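Local coordinates for protein AlkZ (Streptomyces sahachiroi, PDB 5UUJ) that belongs to the AlkZ-like family of DNA glycosylases, a protein with more helix than strand, classed among the helix-turn-helix proteins, at residues M5-S8 with W9-F13; G129-G133 with V134-R138; G178-G182 with N183-F187; Y290-G293 with P294-D298; E332-Q336 with E337-T341. One frame throughout, in Å; residues are numbered along the deposited sequence.

Contact 1 (M5-S8 with W9-F13)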
loop_
_atom_site.group_PDB
_atom_site.type_symbol
_atom_site.label_atom_id
_atom_site.label_comp_id
_atom_site.label_asym_id
_atom_site.label_seq_id
_atom_site.Cartn_x
_atom_site.Cartn_y
_atom_site.Cartn_z
HETATM N N MSE A 5 -11.902 -25.397 -7.620
HETATM C CA MSE A 5 -10.924 -25.500 -8.697
HETATM C C MSE A 5 -9.501 -25.592 -8.153
HETATM O O MSE A 5 -9.249 -25.291 -6.986
HETATM C CB MSE A 5 -11.031 -24.296 -9.637
HETATM C CG MSE A 5 -10.774 -22.961 -8.955
HETATM SE SE MSE A 5 -10.642 -21.448 -10.190
HETATM C CE MSE A 5 -8.825 -21.713 -10.873
ATOM N N LYS A 6 -8.576 -26.005 -9.015
ATOM C CA LYS A 6 -7.158 -26.026 -8.681
ATOM C C LYS A 6 -6.406 -25.017 -9.538
ATOM O O LYS A 6 -6.865 -24.634 -10.616
ATOM C CB LYS A 6 -6.569 -27.426 -8.880
ATOM C CG LYS A 6 -7.092 -28.467 -7.899
ATOM C CD LYS A 6 -6.216 -29.711 -7.898
ATOM C CE LYS A 6 -6.572 -30.655 -6.751
ATOM N NZ LYS A 6 -7.908 -31.292 -6.929
ATOM N N ALA A 7 -5.255 -24.581 -9.041
ATOM C CA ALA A 7 -4.369 -23.710 -9.800
ATOM C C ALA A 7 -2.957 -23.853 -9.262
ATOM O O ALA A 7 -2.767 -24.196 -8.100
ATOM C CB ALA A 7 -4.830 -22.265 -9.720
ATOM N N SER A 8 -1.968 -23.612 -10.112
ATOM C CA SER A 8 -0.580 -23.605 -9.673
ATOM C C SER A 8 -0.213 -22.207 -9.196
ATOM O O SER A 8 -0.917 -21.242 -9.491
ATOM C CB SER A 8 0.351 -24.039 -10.800
ATOM O OG SER A 8 0.395 -23.050 -11.813
ATOM N N TRP A 9 0.891 -22.094 -8.467
ATOM C CA TRP A 9 1.329 -20.792 -7.986
ATOM C C TRP A 9 1.822 -19.931 -9.140
ATOM O O TRP A 9 1.622 -18.719 -9.142
ATOM C CB TRP A 9 2.420 -20.940 -6.924
ATOM C CG TRP A 9 1.852 -21.206 -5.567
ATOM C CD1 TRP A 9 1.999 -22.338 -4.826
ATOM C CD2 TRP A 9 1.020 -20.327 -4.800
ATOM N NE1 TRP A 9 1.317 -22.218 -3.638
ATOM C CE2 TRP A 9 0.708 -20.991 -3.599
ATOM C CE3 TRP A 9 0.512 -19.042 -5.012
ATOM C CZ2 TRP A 9 -0.088 -20.415 -2.612
ATOM C CZ3 TRP A 9 -0.279 -18.473 -4.033
ATOM C CH2 TRP A 9 -0.570 -19.160 -2.847
ATOM N N ARG A 10 2.452 -20.555 -10.127
ATOM C CA ARG A 10 2.953 -19.808 -11.275
ATOM C C ARG A 10 1.806 -19.299 -12.148
ATOM O O ARG A 10 1.948 -18.284 -12.822
ATOM C CB ARG A 10 3.922 -20.663 -12.087
ATOM C CG ARG A 10 5.296 -20.748 -11.439
ATOM C CD ARG A 10 6.266 -21.606 -12.223
ATOM N NE ARG A 10 6.646 -20.995 -13.492
ATOM C CZ ARG A 10 7.621 -21.446 -14.274
ATOM N NH1 ARG A 10 8.326 -22.513 -13.919
ATOM N NH2 ARG A 10 7.899 -20.827 -15.412
ATOM N N GLN A 11 0.670 -19.990 -12.131
ATOM C CA GLN A 11 -0.546 -19.431 -12.714
ATOM C C GLN A 11 -0.963 -18.183 -11.944
ATOM O O GLN A 11 -1.218 -17.135 -12.535
ATOM C CB GLN A 11 -1.686 -20.444 -12.705
ATOM C CG GLN A 11 -1.628 -21.466 -13.817
ATOM C CD GLN A 11 -2.907 -22.271 -13.914
ATOM O OE1 GLN A 11 -3.270 -22.996 -12.985
ATOM N NE2 GLN A 11 -3.608 -22.136 -15.036
ATOM N N VAL A 12 -1.029 -18.308 -10.619
ATOM C CA VAL A 12 -1.433 -17.206 -9.755
ATOM C C VAL A 12 -0.511 -16.000 -9.941
ATOM O O VAL A 12 -0.981 -14.870 -10.045
ATOM C CB VAL A 12 -1.446 -17.638 -8.268
ATOM C CG1 VAL A 12 -1.593 -16.435 -7.333
ATOM C CG2 VAL A 12 -2.574 -18.636 -8.021
ATOM N N PHE A 13 0.795 -16.242 -9.998
ATOM C CA PHE A 13 1.761 -15.157 -10.143
ATOM C C PHE A 13 1.546 -14.402 -11.449
ATOM O O PHE A 13 1.555 -13.169 -11.473
ATOM C CB PHE A 13 3.195 -15.690 -10.088
ATOM C CG PHE A 13 3.558 -16.338 -8.783
ATOM C CD1 PHE A 13 2.929 -15.969 -7.603
ATOM C CD2 PHE A 13 4.530 -17.322 -8.737
ATOM C CE1 PHE A 13 3.267 -16.566 -6.404
ATOM C CE2 PHE A 13 4.872 -17.924 -7.538
ATOM C CZ PHE A 13 4.239 -17.545 -6.373
HETATM O O HOH W 1 -6.078 -23.601 -12.950
#

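Contact 2 (G129-G133 with V134-R138)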
loop_
_atom_site.group_PDB
_atom_site.type_symbol
_atom_site.label_atom_id
_atom_site.label_comp_id
_atom_site.label_asym_id
_atom_site.label_seq_id
_atom_site.Cartn_x
_atom_site.Cartn_y
_atom_site.Cartn_z
ATOM N N GLY A 129 -12.671 20.663 12.303
ATOM C CA GLY A 129 -13.107 22.046 12.207
ATOM C C GLY A 129 -11.985 22.988 11.814
ATOM O O GLY A 129 -12.176 23.899 11.007
ATOM N N ILE A 130 -10.807 22.764 12.382
ATOM C CA ILE A 130 -9.652 23.608 12.112
ATOM C C ILE A 130 -9.202 23.483 10.656
ATOM O O ILE A 130 -8.840 24.479 10.029
ATOM C CB ILE A 130 -8.484 23.251 13.059
ATOM C CG1 ILE A 130 -8.838 23.651 14.494
ATOM C CG2 ILE A 130 -7.191 23.954 12.646
ATOM C CD1 ILE A 130 -7.985 22.976 15.550
ATOM N N LEU A 131 -9.243 22.268 10.117
ATOM C CA LEU A 131 -8.686 22.003 8.792
ATOM C C LEU A 131 -9.699 22.146 7.652
ATOM O O LEU A 131 -9.347 21.979 6.486
ATOM C CB LEU A 131 -8.084 20.598 8.753
ATOM C CG LEU A 131 -6.877 20.341 9.658
ATOM C CD1 LEU A 131 -6.350 18.939 9.421
ATOM C CD2 LEU A 131 -5.774 21.370 9.438
ATOM N N ASP A 132 -10.947 22.455 7.982
ATOM C CA ASP A 132 -11.974 22.616 6.960
ATOM C C ASP A 132 -11.626 23.790 6.048
ATOM O O ASP A 132 -11.793 24.950 6.425
ATOM C CB ASP A 132 -13.348 22.827 7.603
ATOM C CG ASP A 132 -14.484 22.753 6.598
ATOM O OD1 ASP A 132 -15.630 22.493 7.019
ATOM O OD2 ASP A 132 -14.240 22.949 5.391
ATOM N N GLY A 133 -11.140 23.479 4.849
ATOM C CA GLY A 133 -10.792 24.497 3.873
ATOM C C GLY A 133 -9.546 25.264 4.271
ATOM O O GLY A 133 -9.336 26.399 3.835
ATOM N N VAL A 134 -8.721 24.631 5.101
ATOM C CA VAL A 134 -7.519 25.252 5.646
ATOM C C VAL A 134 -6.342 24.281 5.574
ATOM O O VAL A 134 -6.492 23.089 5.842
ATOM C CB VAL A 134 -7.729 25.694 7.108
ATOM C CG1 VAL A 134 -6.481 26.370 7.656
ATOM C CG2 VAL A 134 -8.926 26.627 7.211
ATOM N N VAL A 135 -5.174 24.808 5.217
ATOM C CA VAL A 135 -3.959 24.012 5.090
ATOM C C VAL A 135 -2.929 24.458 6.128
ATOM O O VAL A 135 -2.538 25.623 6.158
ATOM C CB VAL A 135 -3.362 24.137 3.672
ATOM C CG1 VAL A 135 -2.107 23.287 3.534
ATOM C CG2 VAL A 135 -4.389 23.727 2.629
ATOM N N LEU A 136 -2.495 23.525 6.973
ATOM C CA LEU A 136 -1.574 23.834 8.067
ATOM C C LEU A 136 -0.452 22.814 8.176
ATOM O O LEU A 136 -0.652 21.625 7.924
ATOM C CB LEU A 136 -2.320 23.891 9.403
ATOM C CG LEU A 136 -3.452 24.905 9.559
ATOM C CD1 LEU A 136 -4.142 24.702 10.898
ATOM C CD2 LEU A 136 -2.934 26.326 9.437
ATOM N N THR A 137 0.727 23.284 8.569
ATOM C CA THR A 137 1.819 22.388 8.925
ATOM C C THR A 137 1.468 21.683 10.232
ATOM O O THR A 137 0.469 22.016 10.871
ATOM C CB THR A 137 3.154 23.141 9.088
ATOM O OG1 THR A 137 3.064 24.044 10.195
ATOM C CG2 THR A 137 3.492 23.923 7.828
ATOM N N ARG A 138 2.282 20.710 10.627
ATOM C CA ARG A 138 2.082 20.028 11.900
ATOM C C ARG A 138 2.123 21.028 13.049
ATOM O O ARG A 138 1.223 21.063 13.886
ATOM C CB ARG A 138 3.142 18.947 12.105
ATOM C CG ARG A 138 3.129 18.312 13.492
ATOM C CD ARG A 138 4.241 17.285 13.638
ATOM N NE ARG A 138 5.556 17.872 13.371
ATOM C CZ ARG A 138 6.350 18.412 14.293
ATOM N NH1 ARG A 138 5.988 18.445 15.570
ATOM N NH2 ARG A 138 7.521 18.921 13.934
#

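Contact 3 (G178-G182 with N183-F187)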
loop_
_atom_site.group_PDB
_atom_site.type_symbol
_atom_site.label_atom_id
_atom_site.label_comp_id
_atom_site.label_asym_id
_atom_site.label_seq_id
_atom_site.Cartn_x
_atom_site.Cartn_y
_atom_site.Cartn_z
ATOM N N GLY A 178 -2.107 17.964 2.706
ATOM C CA GLY A 178 -2.405 19.025 1.764
ATOM C C GLY A 178 -1.232 19.134 0.813
ATOM O O GLY A 178 -0.322 18.304 0.855
ATOM N N PRO A 179 -1.241 20.155 -0.053
ATOM C CA PRO A 179 -0.067 20.393 -0.895
ATOM C C PRO A 179 1.134 20.755 -0.032
ATOM O O PRO A 179 0.965 21.469 0.955
ATOM C CB PRO A 179 -0.491 21.574 -1.781
ATOM C CG PRO A 179 -1.991 21.654 -1.647
ATOM C CD PRO A 179 -2.299 21.150 -0.281
ATOM N N ASN A 180 2.318 20.261 -0.377
ATOM C CA ASN A 180 3.513 20.624 0.373
ATOM C C ASN A 180 3.769 22.117 0.272
ATOM O O ASN A 180 3.635 22.706 -0.801
ATOM C CB ASN A 180 4.735 19.852 -0.129
ATOM C CG ASN A 180 4.658 18.369 0.174
ATOM O OD1 ASN A 180 3.882 17.932 1.023
ATOM N ND2 ASN A 180 5.474 17.585 -0.520
ATOM N N ARG A 181 4.111 22.728 1.401
ATOM C CA ARG A 181 4.559 24.113 1.422
ATOM C C ARG A 181 6.081 24.104 1.388
ATOM O O ARG A 181 6.733 23.932 2.417
ATOM C CB ARG A 181 4.041 24.843 2.659
ATOM C CG ARG A 181 4.249 26.347 2.622
ATOM C CD ARG A 181 3.913 26.975 3.960
ATOM N NE ARG A 181 2.554 26.654 4.390
ATOM C CZ ARG A 181 2.108 26.796 5.636
ATOM N NH1 ARG A 181 2.914 27.247 6.590
ATOM N NH2 ARG A 181 0.856 26.477 5.931
ATOM N N GLY A 182 6.641 24.272 0.195
ATOM C CA GLY A 182 8.062 24.075 0.000
ATOM C C GLY A 182 8.417 22.634 0.305
ATOM O O GLY A 182 7.942 21.715 -0.366
ATOM N N ASN A 183 9.237 22.435 1.334
ATOM C CA ASN A 183 9.658 21.097 1.742
ATOM C C ASN A 183 8.868 20.566 2.935
ATOM O O ASN A 183 8.992 19.396 3.298
ATOM C CB ASN A 183 11.149 21.102 2.074
ATOM C CG ASN A 183 12.013 21.398 0.863
ATOM O OD1 ASN A 183 11.635 21.105 -0.274
ATOM N ND2 ASN A 183 13.180 21.986 1.100
ATOM N N LYS A 184 8.056 21.427 3.541
ATOM C CA LYS A 184 7.261 21.039 4.700
ATOM C C LYS A 184 5.964 20.337 4.298
ATOM O O LYS A 184 5.356 20.662 3.277
ATOM C CB LYS A 184 6.942 22.265 5.559
ATOM C CG LYS A 184 8.144 22.819 6.313
ATOM C CD LYS A 184 7.796 24.087 7.074
ATOM C CE LYS A 184 8.978 24.593 7.884
ATOM N NZ LYS A 184 8.683 25.889 8.555
ATOM N N ILE A 185 5.556 19.369 5.112
ATOM C CA ILE A 185 4.285 18.681 4.929
ATOM C C ILE A 185 3.160 19.491 5.565
ATOM O O ILE A 185 3.352 20.117 6.608
ATOM C CB ILE A 185 4.324 17.266 5.542
ATOM C CG1 ILE A 185 5.254 16.372 4.725
ATOM C CG2 ILE A 185 2.927 16.644 5.589
ATOM C CD1 ILE A 185 5.611 15.071 5.411
ATOM N N THR A 186 1.994 19.474 4.925
ATOM C CA THR A 186 0.810 20.154 5.439
ATOM C C THR A 186 -0.335 19.171 5.619
ATOM O O THR A 186 -0.332 18.088 5.033
ATOM C CB THR A 186 0.338 21.277 4.501
ATOM O OG1 THR A 186 -0.108 20.712 3.262
ATOM C CG2 THR A 186 1.455 22.275 4.241
ATOM N N PHE A 187 -1.315 19.567 6.426
ATOM C CA PHE A 187 -2.504 18.759 6.671
ATOM C C PHE A 187 -3.755 19.544 6.298
ATOM O O PHE A 187 -3.774 20.771 6.392
ATOM C CB PHE A 187 -2.582 18.333 8.138
ATOM C CG PHE A 187 -1.449 17.455 8.579
ATOM C CD1 PHE A 187 -1.504 16.086 8.391
ATOM C CD2 PHE A 187 -0.329 17.998 9.186
ATOM C CE1 PHE A 187 -0.466 15.274 8.798
ATOM C CE2 PHE A 187 0.714 17.189 9.594
ATOM C CZ PHE A 187 0.643 15.824 9.398
HETATM O O HOH W 2 1.894 17.857 2.371
#

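Contact 4 (Y290-G293 with P294-D298)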
loop_
_atom_site.group_PDB
_atom_site.type_symbol
_atom_site.label_atom_id
_atom_site.label_comp_id
_atom_site.label_asym_id
_atom_site.label_seq_id
_atom_site.Cartn_x
_atom_site.Cartn_y
_atom_site.Cartn_z
ATOM N N TYR A 290 3.550 -5.669 -5.158
ATOM C CA TYR A 290 3.575 -7.072 -5.568
ATOM C C TYR A 290 3.998 -7.941 -4.387
ATOM O O TYR A 290 3.526 -9.068 -4.225
ATOM C CB TYR A 290 4.520 -7.302 -6.753
ATOM C CG TYR A 290 4.558 -8.750 -7.179
ATOM C CD1 TYR A 290 3.556 -9.286 -7.978
ATOM C CD2 TYR A 290 5.578 -9.594 -6.755
ATOM C CE1 TYR A 290 3.575 -10.619 -8.354
ATOM C CE2 TYR A 290 5.605 -10.922 -7.125
ATOM C CZ TYR A 290 4.602 -11.430 -7.925
ATOM O OH TYR A 290 4.625 -12.755 -8.299
ATOM N N LEU A 291 4.882 -7.391 -3.562
ATOM C CA LEU A 291 5.363 -8.061 -2.361
ATOM C C LEU A 291 4.437 -7.843 -1.173
ATOM O O LEU A 291 4.093 -8.786 -0.459
ATOM C CB LEU A 291 6.761 -7.556 -2.001
ATOM C CG LEU A 291 7.937 -8.524 -2.102
ATOM C CD1 LEU A 291 9.201 -7.815 -1.653
ATOM C CD2 LEU A 291 7.710 -9.778 -1.271
ATOM N N LEU A 292 4.048 -6.590 -0.956
ATOM C CA LEU A 292 3.339 -6.211 0.261
ATOM C C LEU A 292 1.891 -6.687 0.271
ATOM O O LEU A 292 1.288 -6.821 1.337
ATOM C CB LEU A 292 3.380 -4.694 0.452
ATOM C CG LEU A 292 4.762 -4.061 0.646
ATOM C CD1 LEU A 292 4.604 -2.586 0.986
ATOM C CD2 LEU A 292 5.573 -4.775 1.720
ATOM N N GLY A 293 1.335 -6.944 -0.907
ATOM C CA GLY A 293 -0.015 -7.468 -0.998
ATOM C C GLY A 293 -0.123 -8.794 -0.265
ATOM O O GLY A 293 -0.780 -8.881 0.770
ATOM N N PRO A 294 0.531 -9.837 -0.797
ATOM C CA PRO A 294 0.547 -11.141 -0.123
ATOM C C PRO A 294 1.370 -11.129 1.161
ATOM O O PRO A 294 1.176 -11.989 2.021
ATOM C CB PRO A 294 1.184 -12.075 -1.163
ATOM C CG PRO A 294 1.103 -11.346 -2.459
ATOM C CD PRO A 294 1.188 -9.895 -2.112
ATOM N N GLY A 295 2.282 -10.166 1.273
ATOM C CA GLY A 295 3.151 -10.050 2.430
ATOM C C GLY A 295 4.508 -10.690 2.194
ATOM O O GLY A 295 4.609 -11.736 1.550
ATOM N N THR A 296 5.555 -10.062 2.720
ATOM C CA THR A 296 6.911 -10.594 2.602
ATOM C C THR A 296 7.049 -11.938 3.310
ATOM O O THR A 296 7.995 -12.683 3.054
ATOM C CB THR A 296 7.953 -9.623 3.189
ATOM O OG1 THR A 296 7.673 -9.399 4.578
ATOM C CG2 THR A 296 7.934 -8.300 2.445
ATOM N N LYS A 297 6.100 -12.243 4.191
ATOM C CA LYS A 297 6.109 -13.490 4.951
ATOM C C LYS A 297 5.733 -14.703 4.100
ATOM O O LYS A 297 6.023 -15.837 4.479
ATOM C CB LYS A 297 5.143 -13.396 6.138
ATOM C CG LYS A 297 5.788 -13.478 7.511
ATOM C CD LYS A 297 5.942 -12.098 8.139
ATOM C CE LYS A 297 6.597 -12.160 9.517
ATOM N NZ LYS A 297 6.686 -13.544 10.073
ATOM N N ASP A 298 5.073 -14.476 2.966
ATOM C CA ASP A 298 4.584 -15.587 2.146
ATOM C C ASP A 298 5.740 -16.371 1.524
ATOM O O ASP A 298 6.451 -15.874 0.648
ATOM C CB ASP A 298 3.641 -15.086 1.050
ATOM C CG ASP A 298 2.728 -16.182 0.527
ATOM O OD1 ASP A 298 3.107 -17.367 0.622
ATOM O OD2 ASP A 298 1.628 -15.861 0.034
HETATM O O HOH W 3 4.839 -11.641 -1.272
#

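Contact 5 (E332-Q336 with E337-T341)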
loop_
_atom_site.group_PDB
_atom_site.type_symbol
_atom_site.label_atom_id
_atom_site.label_comp_id
_atom_site.label_asym_id
_atom_site.label_seq_id
_atom_site.Cartn_x
_atom_site.Cartn_y
_atom_site.Cartn_z
ATOM N N GLU A 332 19.980 -2.642 -6.432
ATOM C CA GLU A 332 20.243 -1.321 -5.893
ATOM C C GLU A 332 20.948 -0.492 -6.954
ATOM O O GLU A 332 21.773 -1.013 -7.700
ATOM C CB GLU A 332 21.098 -1.435 -4.628
ATOM C CG GLU A 332 21.462 -0.122 -3.962
ATOM C CD GLU A 332 22.405 -0.325 -2.787
ATOM O OE1 GLU A 332 22.641 -1.495 -2.418
ATOM O OE2 GLU A 332 22.916 0.678 -2.243
ATOM N N ILE A 333 20.614 0.791 -7.038
ATOM C CA ILE A 333 21.320 1.689 -7.940
ATOM C C ILE A 333 22.532 2.269 -7.221
ATOM O O ILE A 333 22.394 3.017 -6.253
ATOM C CB ILE A 333 20.406 2.815 -8.457
ATOM C CG1 ILE A 333 19.283 2.204 -9.302
ATOM C CG2 ILE A 333 21.208 3.817 -9.279
ATOM C CD1 ILE A 333 18.295 3.203 -9.872
ATOM N N VAL A 334 23.719 1.911 -7.706
ATOM C CA VAL A 334 24.978 2.374 -7.127
ATOM C C VAL A 334 25.839 3.017 -8.214
ATOM O O VAL A 334 26.152 2.380 -9.223
ATOM C CB VAL A 334 25.757 1.214 -6.464
ATOM C CG1 VAL A 334 27.033 1.727 -5.798
ATOM C CG2 VAL A 334 24.881 0.490 -5.452
ATOM N N ASP A 335 26.215 4.277 -8.002
ATOM C CA ASP A 335 27.015 5.021 -8.971
ATOM C C ASP A 335 26.320 4.993 -10.334
ATOM O O ASP A 335 26.960 4.829 -11.374
ATOM C CB ASP A 335 28.426 4.431 -9.056
ATOM C CG ASP A 335 29.434 5.390 -9.672
ATOM O OD1 ASP A 335 29.118 6.588 -9.840
ATOM O OD2 ASP A 335 30.562 4.941 -9.971
ATOM N N GLN A 336 25.000 5.143 -10.306
ATOM C CA GLN A 336 24.170 5.108 -11.508
ATOM C C GLN A 336 24.388 3.827 -12.312
ATOM O O GLN A 336 24.355 3.833 -13.545
ATOM C CB GLN A 336 24.440 6.338 -12.375
ATOM C CG GLN A 336 24.042 7.646 -11.709
ATOM C CD GLN A 336 22.571 7.678 -11.317
ATOM O OE1 GLN A 336 22.223 8.069 -10.203
ATOM N NE2 GLN A 336 21.702 7.263 -12.233
ATOM N N GLU A 337 24.621 2.736 -11.594
ATOM C CA GLU A 337 24.645 1.406 -12.179
ATOM C C GLU A 337 23.638 0.544 -11.429
ATOM O O GLU A 337 23.486 0.680 -10.216
ATOM C CB GLU A 337 26.043 0.790 -12.104
ATOM C CG GLU A 337 27.112 1.570 -12.851
ATOM C CD GLU A 337 28.436 0.828 -12.907
ATOM O OE1 GLU A 337 28.960 0.455 -11.837
ATOM O OE2 GLU A 337 28.950 0.610 -14.025
ATOM N N LEU A 338 22.941 -0.329 -12.148
ATOM C CA LEU A 338 21.989 -1.231 -11.514
ATOM C C LEU A 338 22.726 -2.489 -11.073
ATOM O O LEU A 338 23.079 -3.336 -11.891
ATOM C CB LEU A 338 20.833 -1.569 -12.463
ATOM C CG LEU A 338 19.533 -2.005 -11.773
ATOM C CD1 LEU A 338 18.333 -1.736 -12.665
ATOM C CD2 LEU A 338 19.577 -3.474 -11.372
ATOM N N VAL A 339 22.971 -2.584 -9.768
ATOM C CA VAL A 339 23.694 -3.707 -9.193
ATOM C C VAL A 339 22.715 -4.768 -8.710
ATOM O O VAL A 339 21.942 -4.531 -7.783
ATOM C CB VAL A 339 24.587 -3.258 -8.018
ATOM C CG1 VAL A 339 25.377 -4.434 -7.462
ATOM C CG2 VAL A 339 25.531 -2.156 -8.465
ATOM N N VAL A 340 22.759 -5.936 -9.346
ATOM C CA VAL A 340 21.889 -7.051 -8.991
ATOM C C VAL A 340 22.635 -8.049 -8.113
ATOM O O VAL A 340 23.735 -8.480 -8.452
ATOM C CB VAL A 340 21.358 -7.777 -10.247
ATOM C CG1 VAL A 340 20.489 -8.966 -9.854
ATOM C CG2 VAL A 340 20.573 -6.816 -11.123
ATOM N N THR A 341 22.022 -8.408 -6.989
ATOM C CA THR A 341 22.578 -9.404 -6.078
ATOM C C THR A 341 21.602 -10.570 -5.923
ATOM O O THR A 341 20.715 -10.528 -5.070
ATOM C CB THR A 341 22.876 -8.803 -4.690
ATOM O OG1 THR A 341 23.664 -7.615 -4.833
ATOM C CG2 THR A 341 23.626 -9.805 -3.818
HETATM O O HOH W 4 28.229 0.623 -9.187
HETATM O O HOH W 5 31.007 2.617 -11.119
#

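Contact 1 (M5-S8 with W9-F13)
The carboxamide of Q11 reaches back to S8 so that OE1 takes the S8 backbone N-H at 3.2 Å, in the amide plane and on a lone pair, with an N-H...O angle of 163°. Q11 OE1 also lies 3.4 Å from CA of A7 and accepts from a water that also donates to K6 O. NE2, the other corner of the amide, goes to T275 O. Within this stretch, the W9 indole lies oblique to the S8 carbonyl carbon, while the F13 ring has W9 O lying over one face, toward the rim.

S8 is the N-cap of helix 9-19. With chi1 at 69°, S8 OG lies between its own N and carbonyl carbon, where it accepts from Q11 N at 3.1 Å. Together with the bond from S8 N to Q11 OE1 this makes a capping box. The first helical bond follows: V12 N donates to S8 O at 3.1 Å, and V12 CG2 touches that oxygen as well (3.4 Å). Just ahead of the cap, A7 sits against V255 of strand 252-257, and W9 and V12 both rest on V257 of that strand; W9 N is taken by E258 OE2.

Contact 2 (G129-G133 with V134-R138)
From L131 to V134 the chain makes a type II beta turn just after helix 117-130, closed by V134 N donating to L131 O at 3.1 Å, with the donor well above the carbonyl plane (67° out of it). G133 supplies the positive phi of the turn. Two leucines and an isoleucine then meet across the bend. CD1 of L136 reaches CG2 of I130 at 3.6 Å, the two side chains crossing at about a right angle, and it also lies 4.0 Å from CD2 of L131. I130 presents CG2 because its longer branch, CG1, is turned beside the backbone N (chi1 -68°) and leads away. V134 rests its CB on I130 O, 3.4 Å away. I130 and L131 also both touch L141 of helix 138-146, whose N-cap is T137. L136 is bonded through its backbone to F187 of the neighbouring strand.

L131 O and V134 O lie only 3.1 Å apart and cannot bond to each other. The hydroxyl of T188 donates to V134 O and makes a weak hydrogen bond to L131 O, so one group from strand 186-188 probably eases, in part, the repulsion between two carbonyls of the turn.

Contact 3 (G178-G182 with N183-F187)
The hydroxyl of T186 donates to P179 O at 2.7 Å, coming in above the carbonyl plane. A chi1 of 66° sets OG1 between the threonine's own N and carbonyl carbon, which turns it toward the opposite arm. Next to it, G178 N donates to T186 O at 2.9 Å in a fairly straight bond (164°). A water lies between the arms, close to G178 O and accepting from T186 N at 3.0 Å; its approach to N180 OD1 is too short to be trusted.

At the tip, R181 to K184 form a type II' beta turn with G182 at positive phi, the reversal of a beta hairpin that joins strands 176-177 and 186-188. R181 and K184 are an antiparallel hydrogen-bonded pair: K184 N gives R181 O a bond of 3.0 Å, and R181 N returns a weak one to K184 O.

T186 CG2 lies 4.0 Å from CB of R181, and N180 CB comes to 3.6 Å from K184 O, its CA also making a CA-H...O contact there. The guanidinium of R181 leaves the hairpin for a salt bridge with E140, with K184 NZ 6.2 Å from R181 NH1. F187 turns away to meet the W162 ring nearly at right angles.

Contact 4 (Y290-G293 with P294-D298)
The main polar bond runs from G295 N to L291 O, at 2.9 Å, in the carbonyl plane but with a bent N-H...O angle of 130°. A water donates to L291 O too, at 3.1 Å, and at the same time to G295 O, so two donors grip the leucine carbonyl. G295 O is also the acceptor for D298 N.

This is the C-terminal end of helix 289-292. G295 is the first residue to leave helical angles, with a phi of 97°, and a type I beta turn from G295 to D298 follows directly. P294 brings no N-H to the helix end; in place of a bond its CD sits 3.3 Å from Y290 O and 3.5 Å from L291 O. Neighbours take the carbonyls beyond: Y215 OH binds G293 O, and R229 NH2 binds P294 O.

The apolar contacts are carried by T296. T296 CG2, turned beside the backbone N by a chi1 of 60°, meets L291 CD2 at 4.0 Å, the two side chains crossing at about a right angle, and CD2 of L292 lies a little farther off. L291 also touches I317 and V310, while Y290 points away from 294-298 and its OH is bonded to G325 O.

Contact 5 (E332-Q336 with E337-T341)
OE1 of E337 has three partners: one water links it to V334 O, a second links it to D335 OD2, and R373 NE makes a salt bridge with it. The first water lies 2.8 Å from E337 OE1 and 2.7 Å from V334 O; the second donates to D335 OD2 at 2.6 Å. These two carboxylates keep 5.1 Å between D335 OD2 and E337 OE1, and the shared water with the arginine would soften their repulsion. The glutamate reaches so far because its chain is extended beyond CG (chi2 -172°).

V334 O also takes E337 N, from above its carbonyl plane, and V334 N returns a straighter bond to E337 O at 2.8 Å, in plane. That pair closes a two-residue beta hairpin turn, with D335 and Q336 both in left-handed helical conformation. Farther along, E332 and V339 exchange two more bonds, and between these pairs CA of I333 makes a CA-H...O contact with E337 O. On the face shared by E332, V334, E337 and V339, CG2 of V339 touches CB of V334 at 3.9 Å.

The face of I333 and L338 is covered by helix 351-365, where I333 meets S365 and L338 lies on A358 and V361. Strand 337-342 runs between strand 326-334 and strand 372-374, to which L338 and V340 are bonded through R373.

How the contacts relate
The five contacts come in series, none nested in or crossing another, each bridging a short local stretch. Contact 1, at the N terminus, starts helix 9-19 from strand 6-7. Contact 2 turns the chain out of helix 117-130, and contact 3 closes a hairpin about 11 Å away, centre to centre; strands 136-137 and 186-188 of these two are neighbours in one sheet. Contact 4 ends helix 289-292 and touches contact 1 where Y290 packs on F13. Contact 5 closes the hairpin of strands 326-334 and 337-342, touching none of the others. Contacts 2 and 3 lie across the chain's centre from contact 1.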